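Local coordinates for protein nucleoporin NUP159 (Saccharomyces cerevisiae, PDB 1XIP) that serves as a structural component of the nuclear pore complex, its N-terminal beta-propeller tethering the helicase Dbp5 to the pore for mRNA export, at residues Lys49-Ala54 and Val62-Leu67; Gly23-Leu28 and Arg69-Ser74; Leu363-Ile368 and Leu375-Leu380; Val93-Asp98 and Leu111-Leu116; Ala107-Asp112 and Phe119-Ser124. All blocks are in the same frame, centred on the assembly; numbering follows the deposited sequence.

Contact 1: Lys49-Ala54 and Val62-Leu67; sequences KSLFVA and VGELQL
Phe52 and Gly63 make the tight part of this contact. With CG set between the backbone N and the carbonyl carbon (chi1 70°), the Phe52 ring swings across the partner strand: Gly63 N stands above the centre of one face, and CE2 meets Glu64 O at 3.3 Å. A CB on Gly63 would collide with Phe52 CZ, so the ring depends on the missing side chain. The pair is pinned in both directions, Phe52 N to Gly63 O at 3.0 Å and Gly63 N to Phe52 O at 2.9 Å. On the face opposite the Phe52 ring, Val53 CG1 and Val62 CG2 pack side by side, 3.3 Å apart. Strands 51-56 and 59-64 form the hairpin at the middle of a four-stranded antiparallel blade of the beta-propeller, and a G1 bulge at Ser50 and Leu51 faces Ser46 on the neighbouring strand 43-46. The polar end is looser. Leu65 N, at the start of helix 65-73, reaches Ser50 O (3.1 Å) from well above the carbonyl plane. The Glu64 chain, at the N-cap position, bends back to set OE2 3.9 Å from Leu51 CD2; a water bonds to Lys49 O and lies doubtfully close to OE2.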
# COMPACT_ATOMS: atom_id res chain seq x y z
N LYS A 49 -14.13 3.86 15.36
CA LYS A 49 -13.60 4.02 16.71
C LYS A 49 -12.96 5.40 16.91
O LYS A 49 -12.70 5.80 18.04
CB LYS A 49 -12.57 2.93 16.98
CG LYS A 49 -13.16 1.66 17.43
CD LYS A 49 -12.12 0.58 17.46
CE LYS A 49 -12.78 -0.78 17.55
NZ LYS A 49 -12.94 -1.29 16.16
N SER A 50 -12.71 6.10 15.81
CA SER A 50 -11.94 7.34 15.81
C SER A 50 -10.52 7.14 16.40
O SER A 50 -10.12 7.83 17.33
CB SER A 50 -12.68 8.46 16.56
OG SER A 50 -12.44 9.72 15.95
N LEU A 51 -9.78 6.17 15.85
CA LEU A 51 -8.44 5.86 16.34
C LEU A 51 -7.47 5.68 15.17
O LEU A 51 -7.90 5.53 14.04
CB LEU A 51 -8.45 4.58 17.20
CG LEU A 51 -9.27 4.49 18.48
CD1 LEU A 51 -9.10 3.14 19.06
CD2 LEU A 51 -8.89 5.54 19.53
N PHE A 52 -6.16 5.72 15.47
CA PHE A 52 -5.11 5.32 14.52
C PHE A 52 -4.06 4.47 15.21
O PHE A 52 -3.81 4.64 16.42
CB PHE A 52 -4.43 6.54 13.89
CG PHE A 52 -3.56 7.32 14.86
CD1 PHE A 52 -2.17 7.10 14.91
CD2 PHE A 52 -4.13 8.25 15.72
CE1 PHE A 52 -1.37 7.79 15.82
CE2 PHE A 52 -3.34 8.95 16.61
CZ PHE A 52 -1.95 8.72 16.66
N VAL A 53 -3.48 3.54 14.45
CA VAL A 53 -2.21 2.92 14.78
C VAL A 53 -1.19 3.36 13.76
O VAL A 53 -1.50 3.51 12.56
CB VAL A 53 -2.19 1.38 14.61
CG1 VAL A 53 -1.82 0.72 15.87
CG2 VAL A 53 -3.46 0.87 14.03
N ALA A 54 0.05 3.45 14.21
CA ALA A 54 1.17 3.82 13.38
C ALA A 54 2.40 3.22 14.01
O ALA A 54 2.45 3.04 15.22
CB ALA A 54 1.29 5.32 13.30
N VAL A 62 -0.91 3.32 19.35
CA VAL A 62 -2.33 3.56 19.11
C VAL A 62 -2.71 4.92 19.74
O VAL A 62 -2.29 5.20 20.84
CB VAL A 62 -3.16 2.42 19.72
CG1 VAL A 62 -4.63 2.67 19.59
CG2 VAL A 62 -2.81 1.14 19.04
N GLY A 63 -3.48 5.74 19.03
CA GLY A 63 -3.86 7.08 19.53
C GLY A 63 -5.23 7.61 19.03
O GLY A 63 -5.84 7.03 18.15
N GLU A 64 -5.71 8.69 19.63
CA GLU A 64 -6.97 9.31 19.22
C GLU A 64 -6.85 10.03 17.87
O GLU A 64 -5.91 10.82 17.65
CB GLU A 64 -7.43 10.29 20.28
CG GLU A 64 -8.54 9.77 21.20
CD GLU A 64 -9.87 9.51 20.48
OE1 GLU A 64 -10.16 10.15 19.40
OE2 GLU A 64 -10.65 8.65 21.00
N LEU A 65 -7.79 9.79 16.96
CA LEU A 65 -7.75 10.37 15.62
C LEU A 65 -7.96 11.89 15.61
O LEU A 65 -7.23 12.61 14.92
CB LEU A 65 -8.79 9.70 14.73
CG LEU A 65 -8.57 9.38 13.25
CD1 LEU A 65 -9.92 9.44 12.53
CD2 LEU A 65 -7.55 10.25 12.55
N GLN A 66 -8.96 12.38 16.34
CA GLN A 66 -9.21 13.83 16.41
C GLN A 66 -7.95 14.56 16.88
O GLN A 66 -7.68 15.66 16.44
CB GLN A 66 -10.39 14.16 17.32
CG GLN A 66 -10.86 15.61 17.27
CD GLN A 66 -11.33 16.05 15.88
OE1 GLN A 66 -10.77 16.98 15.29
NE2 GLN A 66 -12.36 15.38 15.37
N LEU A 67 -7.21 13.91 17.78
CA LEU A 67 -5.97 14.46 18.32
C LEU A 67 -4.92 14.59 17.23
O LEU A 67 -4.31 15.64 17.07
CB LEU A 67 -5.45 13.60 19.45
CG LEU A 67 -5.15 14.23 20.81
CD1 LEU A 67 -4.53 15.61 20.64
CD2 LEU A 67 -6.40 14.32 21.67
O HOH W 1 -12.83 7.71 20.19

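Contact 2: Gly23-Leu28 and Arg69-Ser74; sequences GQKQIL and RDHITS
The His71 imidazole carries the aliphatic chain of Lys25 over one face and Ile27 at its edge. Lys25 CD stands 4.1 Å from the ring centroid and 23° off the normal, a CH-pi contact displaced toward the rim, while Ile27 CG2 approaches His71 CD2 at 4.0 Å near the ring plane. The imidazole reaches the strand because CG is anti to the backbone N (chi1 177°), and a hydrogen bond from ND1 to Thr77 O fixes its rotation. Past the ring, the Lys25 chain delivers its ammonium to the C-terminal end of helix 65-73. There NZ bonds to His71 O at 2.9 Å, almost in line with the carbonyl, and to Ser74 O at 2.8 Å; Asp75 adds a salt bridge. A methionine in place of Lys25 would probably strand Asp75 without its countercharge and leave these two carbonyls short of a donor. Ile72 fills the apolar side, its CG2 lying 3.4 Å from Gly23 C and its CD1 3.8 Å from Lys25 CB. Any CB on Gly23 would strike Ile72 O, so glycine lets the helix come this close. Over 69-73 and 23-26 the axes run at 103°, almost perpendicular. Strand 18-26 forms one margin of its four-stranded sheet, bonded to strand 374-381, where Ile377 also meets Ile72; on the next strand, 365-370, Leu365 and Tyr367 touch Arg69 of the helix.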
# COMPACT_ATOMS: atom_id res chain seq x y z
N GLY A 23 -1.31 19.67 6.34
CA GLY A 23 -0.16 19.86 7.22
C GLY A 23 0.76 18.65 7.37
O GLY A 23 0.46 17.55 6.87
N GLN A 24 1.87 18.84 8.08
CA GLN A 24 2.91 17.82 8.21
C GLN A 24 3.73 18.00 9.47
O GLN A 24 4.17 19.11 9.77
CB GLN A 24 3.84 17.91 7.03
CG GLN A 24 4.75 16.75 6.88
CD GLN A 24 5.09 16.54 5.42
OE1 GLN A 24 4.89 15.43 4.88
NE2 GLN A 24 5.60 17.60 4.77
N LYS A 25 3.96 16.90 10.18
CA LYS A 25 4.75 16.90 11.41
C LYS A 25 5.36 15.53 11.67
O LYS A 25 4.79 14.49 11.28
CB LYS A 25 3.89 17.33 12.60
CG LYS A 25 3.96 18.84 12.87
CD LYS A 25 2.82 19.34 13.75
CE LYS A 25 2.35 20.72 13.32
NZ LYS A 25 1.69 21.44 14.43
N GLN A 26 6.55 15.52 12.29
CA GLN A 26 7.13 14.28 12.75
C GLN A 26 6.38 13.86 13.98
O GLN A 26 6.32 14.60 14.95
CB GLN A 26 8.60 14.43 13.09
CG GLN A 26 9.20 13.10 13.58
CD GLN A 26 10.70 13.05 13.50
OE1 GLN A 26 11.36 13.98 13.95
NE2 GLN A 26 11.24 11.98 12.96
N ILE A 27 5.77 12.69 13.93
CA ILE A 27 5.00 12.18 15.05
C ILE A 27 5.64 10.95 15.65
O ILE A 27 5.23 10.50 16.74
CB ILE A 27 3.54 11.88 14.64
CG1 ILE A 27 3.48 10.77 13.59
CG2 ILE A 27 2.82 13.20 14.19
CD1 ILE A 27 2.19 9.97 13.62
N LEU A 28 6.64 10.40 14.97
CA LEU A 28 7.32 9.19 15.43
C LEU A 28 8.79 9.23 15.05
O LEU A 28 9.17 9.99 14.19
CB LEU A 28 6.64 7.95 14.84
CG LEU A 28 5.24 7.61 15.31
CD1 LEU A 28 4.66 6.49 14.42
CD2 LEU A 28 5.30 7.17 16.74
N ARG A 69 -5.34 14.64 13.97
CA ARG A 69 -5.78 15.65 13.03
C ARG A 69 -5.40 17.04 13.54
O ARG A 69 -4.73 17.79 12.84
CB ARG A 69 -7.28 15.55 12.77
CG ARG A 69 -7.72 16.24 11.50
CD ARG A 69 -8.69 17.39 11.75
NE ARG A 69 -8.76 18.38 10.67
CZ ARG A 69 -9.73 18.45 9.75
NH1 ARG A 69 -10.72 17.55 9.76
NH2 ARG A 69 -9.71 19.40 8.82
N ASP A 70 -5.78 17.35 14.77
CA ASP A 70 -5.59 18.66 15.37
C ASP A 70 -4.12 19.01 15.57
O ASP A 70 -3.72 20.17 15.43
CB ASP A 70 -6.31 18.73 16.71
CG ASP A 70 -7.81 18.87 16.57
OD1 ASP A 70 -8.32 18.93 15.42
OD2 ASP A 70 -8.59 18.93 17.55
N HIS A 71 -3.33 18.00 15.92
CA HIS A 71 -1.89 18.17 16.08
C HIS A 71 -1.24 18.60 14.75
O HIS A 71 -0.40 19.49 14.71
CB HIS A 71 -1.24 16.89 16.61
CG HIS A 71 0.25 16.97 16.72
ND1 HIS A 71 0.89 17.81 17.61
CD2 HIS A 71 1.23 16.32 16.05
CE1 HIS A 71 2.20 17.67 17.48
NE2 HIS A 71 2.43 16.77 16.54
N ILE A 72 -1.66 17.95 13.67
CA ILE A 72 -1.06 18.19 12.36
C ILE A 72 -1.52 19.52 11.75
O ILE A 72 -0.72 20.25 11.17
CB ILE A 72 -1.41 17.03 11.41
CG1 ILE A 72 -0.82 15.70 11.92
CG2 ILE A 72 -1.02 17.35 9.99
CD1 ILE A 72 0.66 15.55 11.75
N THR A 73 -2.80 19.85 11.90
CA THR A 73 -3.39 21.00 11.22
C THR A 73 -3.28 22.33 11.99
O THR A 73 -3.18 23.39 11.38
CB THR A 73 -4.84 20.71 10.77
OG1 THR A 73 -5.64 20.27 11.87
CG2 THR A 73 -4.86 19.52 9.84
N SER A 74 -3.32 22.26 13.32
CA SER A 74 -3.05 23.44 14.15
C SER A 74 -1.66 23.34 14.78
O SER A 74 -0.94 22.36 14.57
CB SER A 74 -4.16 23.63 15.20
OG SER A 74 -4.01 22.73 16.29

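Contact 3: Leu363-Ile368 and Leu375-Leu380; sequences LPLVYI and LQIVGL
Ile377 lies over one face of the Tyr367 ring. Ile377 CG1 stands 3.8 Å from the ring centroid and only 5° off the normal, and CD1 continues along the same face to meet Tyr367 CZ at 3.5 Å. The two side chains run side by side because Tyr367 CG and Ile377 CG1 are both anti to the carbonyl carbon (chi1 -72° for Tyr367). Leu375 CD2 closes in obliquely on Tyr367 CD2 at 3.7 Å, while Leu365 CB borders the ring in its plane. The next hollow lies over Gly379: Leu365 CD2 drops to 3.7 Å from Gly379 CA, and a CB there would be tight against both Leu365 CD2 and Leu363 CD1. Val366 and Val378, with Ile368 and Gln376, occupy the other face of the sheet. Backbone bonds hold the strands in step, from Ile368 N to Gln376 O (2.9 Å) and back from Gln376 N to Ile368 O (2.8 Å), with a second reciprocal pair at Val366 and Val378; the bond from Leu380 N to Pro364 O is weak. The side chains meeting across this central hairpin of its four-stranded blade are almost wholly apolar, and two polar atoms buried with them have partners, Tyr367 OH on Asp343 and Gln376 NE2 on Val324 O, which probably lowers the cost of burying them.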
# COMPACT_ATOMS: atom_id res chain seq x y z
N LEU A 363 -14.61 16.66 1.94
CA LEU A 363 -13.59 15.83 1.30
C LEU A 363 -12.96 14.76 2.22
O LEU A 363 -12.80 14.98 3.42
CB LEU A 363 -12.49 16.74 0.71
CG LEU A 363 -12.09 18.07 1.41
CD1 LEU A 363 -11.49 17.81 2.80
CD2 LEU A 363 -11.11 18.89 0.55
N PRO A 364 -12.60 13.61 1.64
CA PRO A 364 -11.90 12.56 2.39
C PRO A 364 -10.44 12.98 2.60
O PRO A 364 -9.87 13.72 1.78
CB PRO A 364 -11.97 11.34 1.46
CG PRO A 364 -12.92 11.73 0.34
CD PRO A 364 -12.87 13.21 0.25
N LEU A 365 -9.83 12.52 3.69
CA LEU A 365 -8.50 12.94 4.05
C LEU A 365 -7.58 11.76 3.95
O LEU A 365 -7.88 10.71 4.50
CB LEU A 365 -8.47 13.55 5.45
CG LEU A 365 -9.32 14.80 5.72
CD1 LEU A 365 -9.05 15.34 7.13
CD2 LEU A 365 -9.10 15.90 4.69
N VAL A 366 -6.50 11.91 3.21
CA VAL A 366 -5.48 10.88 3.09
C VAL A 366 -4.32 11.22 4.02
O VAL A 366 -3.66 12.27 3.88
CB VAL A 366 -4.97 10.78 1.62
CG1 VAL A 366 -4.00 9.62 1.47
CG2 VAL A 366 -6.13 10.65 0.64
N TYR A 367 -4.08 10.34 4.99
CA TYR A 367 -2.92 10.44 5.88
C TYR A 367 -1.81 9.60 5.30
O TYR A 367 -2.05 8.41 4.93
CB TYR A 367 -3.25 9.89 7.25
CG TYR A 367 -4.18 10.72 8.10
CD1 TYR A 367 -5.30 11.37 7.55
CD2 TYR A 367 -3.96 10.84 9.47
CE1 TYR A 367 -6.16 12.10 8.34
CE2 TYR A 367 -4.83 11.57 10.27
CZ TYR A 367 -5.92 12.20 9.71
OH TYR A 367 -6.76 12.92 10.53
N ILE A 368 -0.61 10.18 5.20
CA ILE A 368 0.56 9.50 4.65
C ILE A 368 1.74 9.57 5.63
O ILE A 368 2.08 10.67 6.10
CB ILE A 368 0.97 10.12 3.27
CG1 ILE A 368 -0.23 10.14 2.29
CG2 ILE A 368 2.18 9.39 2.68
CD1 ILE A 368 0.05 10.75 0.93
N LEU A 375 4.22 12.60 9.31
CA LEU A 375 2.88 12.33 8.81
C LEU A 375 2.34 13.55 8.11
O LEU A 375 2.41 14.66 8.62
CB LEU A 375 1.92 11.89 9.94
CG LEU A 375 0.56 11.34 9.44
CD1 LEU A 375 0.24 10.05 10.07
CD2 LEU A 375 -0.57 12.30 9.64
N GLN A 376 1.77 13.31 6.95
CA GLN A 376 1.20 14.35 6.12
C GLN A 376 -0.32 14.12 5.98
O GLN A 376 -0.76 12.97 5.78
CB GLN A 376 1.87 14.28 4.77
CG GLN A 376 1.42 15.29 3.79
CD GLN A 376 2.03 15.08 2.40
OE1 GLN A 376 2.76 14.09 2.16
NE2 GLN A 376 1.73 16.00 1.48
N ILE A 377 -1.11 15.19 6.10
CA ILE A 377 -2.53 15.11 5.79
C ILE A 377 -2.85 15.90 4.54
O ILE A 377 -2.50 17.08 4.43
CB ILE A 377 -3.43 15.60 6.96
CG1 ILE A 377 -3.25 14.74 8.21
CG2 ILE A 377 -4.91 15.60 6.52
CD1 ILE A 377 -4.12 15.18 9.38
N VAL A 378 -3.53 15.24 3.61
CA VAL A 378 -3.83 15.82 2.31
C VAL A 378 -5.33 15.61 1.99
O VAL A 378 -5.82 14.48 1.91
CB VAL A 378 -2.90 15.19 1.22
CG1 VAL A 378 -3.27 15.65 -0.11
CG2 VAL A 378 -1.46 15.55 1.47
N GLY A 379 -6.06 16.70 1.83
CA GLY A 379 -7.45 16.60 1.45
C GLY A 379 -7.61 16.53 -0.05
O GLY A 379 -7.13 17.42 -0.76
N LEU A 380 -8.25 15.48 -0.56
CA LEU A 380 -8.53 15.41 -1.99
C LEU A 380 -9.90 15.98 -2.28
O LEU A 380 -10.89 15.49 -1.74
CB LEU A 380 -8.41 13.98 -2.54
CG LEU A 380 -8.81 13.78 -4.02
CD1 LEU A 380 -7.89 14.52 -5.02
CD2 LEU A 380 -8.93 12.29 -4.38

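Contact 4: Val93-Asp98 and Leu111-Leu116; sequences VCFHGD and LDLEEL
At one end of the blade built from strands 90-96, 99-104, 107-112 and 119-124, Asp98, in the turn after the first strand, meets Leu113, just past the end of the third. Leu113 N donates to Asp98 O at 3.0 Å with an angle of 156° at the hydrogen, the donor lying slightly off the carbonyl plane. The same carbonyl is wrapped by the Leu113 side chain, whose CB comes to 3.2 Å from Asp98 O. Leu113 CD1 then goes on to the Phe95 ring, meeting its edge in the ring plane at CD2, 4.0 Å away, with the two side chains at about a right angle. Leu51, from the neighbouring blade, touches both Phe95 and Leu113 and continues this small apolar patch. The outer side is acidic. Asp98 OD2 and Glu114 OE2 are modelled 2.5 Å apart with their carboxylate planes perpendicular, a separation so short that it is doubtful in detail. Asp112 OD1 accepts a weak bond from Glu114 N (3.4 Å), the pairing of an Asx turn, which curls the chain as it leaves strand 107-112. Gly97, at phi 58° and psi -130°, has the backbone of the second position of a type II' turn, and its carbonyl is bonded by Lys49. A tight type II' hairpin turn whose third residue, Asp98, offers its carbonyl to the chain leaving the third strand closes this end of a beta-propeller blade.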
# COMPACT_ATOMS: atom_id res chain seq x y z
N VAL A 93 0.18 -3.10 10.30
CA VAL A 93 -0.55 -2.53 11.42
C VAL A 93 -1.98 -2.35 10.91
O VAL A 93 -2.17 -1.97 9.75
CB VAL A 93 0.13 -1.21 11.83
CG1 VAL A 93 -0.76 0.02 11.59
CG2 VAL A 93 0.68 -1.29 13.23
N CYS A 94 -2.98 -2.67 11.73
CA CYS A 94 -4.37 -2.60 11.28
C CYS A 94 -5.43 -2.93 12.34
O CYS A 94 -5.21 -3.78 13.19
CB CYS A 94 -4.58 -3.48 10.04
SG CYS A 94 -5.30 -5.09 10.35
N PHE A 95 -6.60 -2.28 12.24
CA PHE A 95 -7.71 -2.55 13.15
C PHE A 95 -8.53 -3.72 12.66
O PHE A 95 -8.76 -3.85 11.46
CB PHE A 95 -8.61 -1.33 13.31
CG PHE A 95 -7.94 -0.15 13.95
CD1 PHE A 95 -7.35 0.84 13.17
CD2 PHE A 95 -7.89 -0.04 15.32
CE1 PHE A 95 -6.72 1.93 13.76
CE2 PHE A 95 -7.28 1.05 15.92
CZ PHE A 95 -6.69 2.04 15.13
N HIS A 96 -8.98 -4.55 13.58
CA HIS A 96 -9.80 -5.72 13.27
C HIS A 96 -10.73 -6.01 14.44
O HIS A 96 -10.28 -6.44 15.50
CB HIS A 96 -8.92 -6.94 13.00
CG HIS A 96 -9.70 -8.21 12.78
ND1 HIS A 96 -9.76 -9.22 13.73
CD2 HIS A 96 -10.45 -8.64 11.73
CE1 HIS A 96 -10.51 -10.21 13.26
NE2 HIS A 96 -10.94 -9.88 12.05
N GLY A 97 -12.02 -5.79 14.26
CA GLY A 97 -12.94 -5.94 15.36
C GLY A 97 -12.51 -5.02 16.48
O GLY A 97 -12.23 -3.85 16.25
N ASP A 98 -12.41 -5.55 17.69
CA ASP A 98 -11.96 -4.73 18.82
C ASP A 98 -10.47 -4.91 19.14
O ASP A 98 -10.05 -4.76 20.28
CB ASP A 98 -12.83 -5.00 20.04
CG ASP A 98 -14.16 -4.23 19.99
OD1 ASP A 98 -15.08 -4.62 19.22
OD2 ASP A 98 -14.36 -3.20 20.69
N LEU A 111 -3.22 -6.54 20.01
CA LEU A 111 -3.50 -5.70 21.17
C LEU A 111 -5.01 -5.56 21.37
O LEU A 111 -5.74 -5.23 20.45
CB LEU A 111 -2.83 -4.34 21.04
CG LEU A 111 -3.32 -3.22 21.96
CD1 LEU A 111 -2.68 -3.34 23.32
CD2 LEU A 111 -3.03 -1.88 21.33
N ASP A 112 -5.46 -5.81 22.58
CA ASP A 112 -6.87 -5.78 22.89
C ASP A 112 -7.24 -4.33 23.17
O ASP A 112 -6.66 -3.71 24.04
CB ASP A 112 -7.11 -6.65 24.11
CG ASP A 112 -8.57 -6.98 24.34
OD1 ASP A 112 -9.47 -6.31 23.75
OD2 ASP A 112 -8.91 -7.90 25.11
N LEU A 113 -8.19 -3.79 22.43
CA LEU A 113 -8.44 -2.35 22.49
C LEU A 113 -9.25 -1.96 23.69
O LEU A 113 -9.35 -0.78 24.02
CB LEU A 113 -9.12 -1.83 21.22
CG LEU A 113 -8.24 -1.63 19.98
CD1 LEU A 113 -9.11 -1.61 18.75
CD2 LEU A 113 -7.42 -0.36 20.07
N GLU A 114 -9.82 -2.96 24.36
CA GLU A 114 -10.58 -2.71 25.58
C GLU A 114 -9.83 -3.09 26.86
O GLU A 114 -10.24 -2.68 27.96
CB GLU A 114 -11.95 -3.40 25.49
CG GLU A 114 -13.04 -2.46 24.97
CD GLU A 114 -14.25 -3.20 24.40
OE1 GLU A 114 -14.89 -3.99 25.15
OE2 GLU A 114 -14.56 -2.99 23.21
N GLU A 115 -8.76 -3.86 26.73
CA GLU A 115 -7.82 -4.08 27.83
C GLU A 115 -6.39 -3.95 27.31
O GLU A 115 -5.72 -4.95 27.05
CB GLU A 115 -8.04 -5.44 28.49
CG GLU A 115 -7.79 -5.42 30.00
CD GLU A 115 -7.82 -6.82 30.63
OE1 GLU A 115 -7.49 -7.82 29.92
OE2 GLU A 115 -8.17 -6.94 31.85
N LEU A 116 -5.94 -2.70 27.19
CA LEU A 116 -4.66 -2.37 26.54
C LEU A 116 -3.43 -3.01 27.20
O LEU A 116 -2.32 -2.89 26.69
CB LEU A 116 -4.49 -0.86 26.42
CG LEU A 116 -5.41 -0.15 25.41
CD1 LEU A 116 -5.51 1.33 25.73
CD2 LEU A 116 -4.98 -0.36 23.96

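Contact 5: Ala107-Asp112 and Phe119-Ser124; sequences ALYSLD and FRTVTS
Leu108 and Ser110 use both their N-H and C=O groups on the partner strand. Leu108 N donates to Thr123 O at 2.9 Å, and Leu108 O accepts twice, from Val122 N at 2.8 Å and, weakly, from Thr123 N at 3.5 Å. Ser110 N reaches Arg120 O at 2.8 Å, and Arg120 N returns to Ser110 O at 2.9 Å in the carbonyl plane. Arg120 O has further company: Tyr109 CA makes a bent CA-H...O contact with it, and it lies at the edge of the Tyr109 ring. Val122 and Thr123 both face Leu108, a classic beta bulge, which moves the register by one residue within the hairpin of strands 107-112 and 119-124, the outer pair of its propeller blade. The alternate residues of strand 107-112 turn the other way, Tyr109 and Leu111 bonding to Val102 and Val100, while Ala107 N is taken by Thr104 OG1. Side chains cover both faces. Val122, inserted by the bulge, sets CB 3.7 Å from Leu108 CD1 and rests CG2 against Ser110 CB. On the other face the Phe119 ring, extended with CG anti to the backbone N (chi1 -170°), touches Tyr109 CB with CZ at 3.5 Å; the rings are tilted 22° and slid so far that they barely overlap. Phe119 CD1 meets Leu111 CB at the ring edge. A serine here is likely to open a gap beside Tyr109 and Leu111, freeing the tyrosine ring to shift. Thr121 OG1 borders that tyrosine at CE1.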
# COMPACT_ATOMS: atom_id res chain seq x y z
N ALA A 107 6.71 -12.55 13.30
CA ALA A 107 5.56 -12.86 14.15
C ALA A 107 4.42 -11.85 14.03
O ALA A 107 4.63 -10.71 13.65
CB ALA A 107 6.02 -12.98 15.62
N LEU A 108 3.21 -12.30 14.38
CA LEU A 108 2.00 -11.49 14.37
C LEU A 108 1.54 -11.27 15.81
O LEU A 108 1.61 -12.19 16.63
CB LEU A 108 0.91 -12.26 13.63
CG LEU A 108 -0.27 -11.61 12.89
CD1 LEU A 108 -1.56 -12.40 13.18
CD2 LEU A 108 -0.48 -10.14 13.18
N TYR A 109 1.06 -10.06 16.12
CA TYR A 109 0.67 -9.71 17.50
C TYR A 109 -0.68 -9.06 17.55
O TYR A 109 -1.09 -8.41 16.58
CB TYR A 109 1.69 -8.76 18.15
CG TYR A 109 3.08 -9.29 18.17
CD1 TYR A 109 3.47 -10.26 19.10
CD2 TYR A 109 4.03 -8.85 17.24
CE1 TYR A 109 4.75 -10.77 19.12
CE2 TYR A 109 5.32 -9.35 17.25
CZ TYR A 109 5.67 -10.31 18.19
OH TYR A 109 6.94 -10.82 18.21
N SER A 110 -1.35 -9.22 18.69
CA SER A 110 -2.67 -8.65 18.93
C SER A 110 -2.68 -7.75 20.16
O SER A 110 -2.22 -8.15 21.23
CB SER A 110 -3.66 -9.77 19.19
OG SER A 110 -4.73 -9.70 18.29
N LEU A 111 -3.22 -6.54 20.01
CA LEU A 111 -3.50 -5.70 21.17
C LEU A 111 -5.01 -5.56 21.37
O LEU A 111 -5.74 -5.23 20.45
CB LEU A 111 -2.83 -4.34 21.04
CG LEU A 111 -3.32 -3.22 21.96
CD1 LEU A 111 -2.68 -3.34 23.32
CD2 LEU A 111 -3.03 -1.88 21.33
N ASP A 112 -5.46 -5.81 22.58
CA ASP A 112 -6.87 -5.78 22.89
C ASP A 112 -7.24 -4.33 23.17
O ASP A 112 -6.66 -3.71 24.04
CB ASP A 112 -7.11 -6.65 24.11
CG ASP A 112 -8.57 -6.98 24.34
OD1 ASP A 112 -9.47 -6.31 23.75
OD2 ASP A 112 -8.91 -7.90 25.11
N PHE A 119 -1.00 -7.60 25.25
CA PHE A 119 -0.30 -7.62 23.98
C PHE A 119 0.18 -9.04 23.69
O PHE A 119 1.27 -9.44 24.11
CB PHE A 119 0.87 -6.63 23.99
CG PHE A 119 1.48 -6.42 22.64
CD1 PHE A 119 0.86 -5.62 21.69
CD2 PHE A 119 2.68 -7.06 22.30
CE1 PHE A 119 1.42 -5.44 20.44
CE2 PHE A 119 3.25 -6.90 21.06
CZ PHE A 119 2.63 -6.08 20.12
N ARG A 120 -0.64 -9.78 22.96
CA ARG A 120 -0.43 -11.21 22.76
C ARG A 120 0.29 -11.52 21.47
O ARG A 120 0.18 -10.79 20.50
CB ARG A 120 -1.77 -11.93 22.78
CG ARG A 120 -2.29 -12.23 24.19
CD ARG A 120 -3.62 -12.97 24.22
NE ARG A 120 -3.71 -13.91 25.35
CZ ARG A 120 -3.82 -15.24 25.24
NH1 ARG A 120 -3.86 -15.82 24.04
NH2 ARG A 120 -3.90 -15.99 26.33
N THR A 121 1.05 -12.61 21.49
CA THR A 121 1.58 -13.20 20.26
C THR A 121 0.44 -13.99 19.66
O THR A 121 -0.18 -14.78 20.35
CB THR A 121 2.79 -14.13 20.59
OG1 THR A 121 3.89 -13.35 21.07
CG2 THR A 121 3.34 -14.77 19.31
N VAL A 122 0.14 -13.76 18.38
CA VAL A 122 -0.86 -14.58 17.72
C VAL A 122 -0.19 -15.80 17.14
O VAL A 122 -0.62 -16.93 17.37
CB VAL A 122 -1.62 -13.82 16.62
CG1 VAL A 122 -2.70 -14.72 16.00
CG2 VAL A 122 -2.23 -12.55 17.18
N THR A 123 0.89 -15.58 16.39
CA THR A 123 1.64 -16.68 15.82
C THR A 123 3.03 -16.25 15.36
O THR A 123 3.34 -15.06 15.29
CB THR A 123 0.82 -17.38 14.68
OG1 THR A 123 1.38 -18.67 14.43
CG2 THR A 123 0.96 -16.65 13.34
N SER A 124 3.87 -17.25 15.09
CA SER A 124 5.14 -17.07 14.43
C SER A 124 5.06 -17.68 13.03
O SER A 124 4.21 -18.54 12.76
CB SER A 124 6.26 -17.74 15.23
OG SER A 124 6.66 -16.91 16.29

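Contact 3 is the buried member of the set, contacts 1, 2 and 5 are partly buried, and contact 4 lies at the surface. Contacts 1, 3 and 5 are hairpins of three different blades, held by reciprocal backbone bonds; contact 2 instead sets a helix against a strand through a lysine, and contact 4 relies on one backbone bond beside an acidic pair. Helix 65-73 serves contacts 1 and 2, and Leu65 of contact 1 packs on Tyr367 of contact 3. Strand 18-26 of contact 2 bonds to strand 374-381 of contact 3, joining early and late chain in one blade. Contacts 4 and 5 share Leu111 and Asp112, and Phe95 of contact 4 packs on Val53 of contact 1.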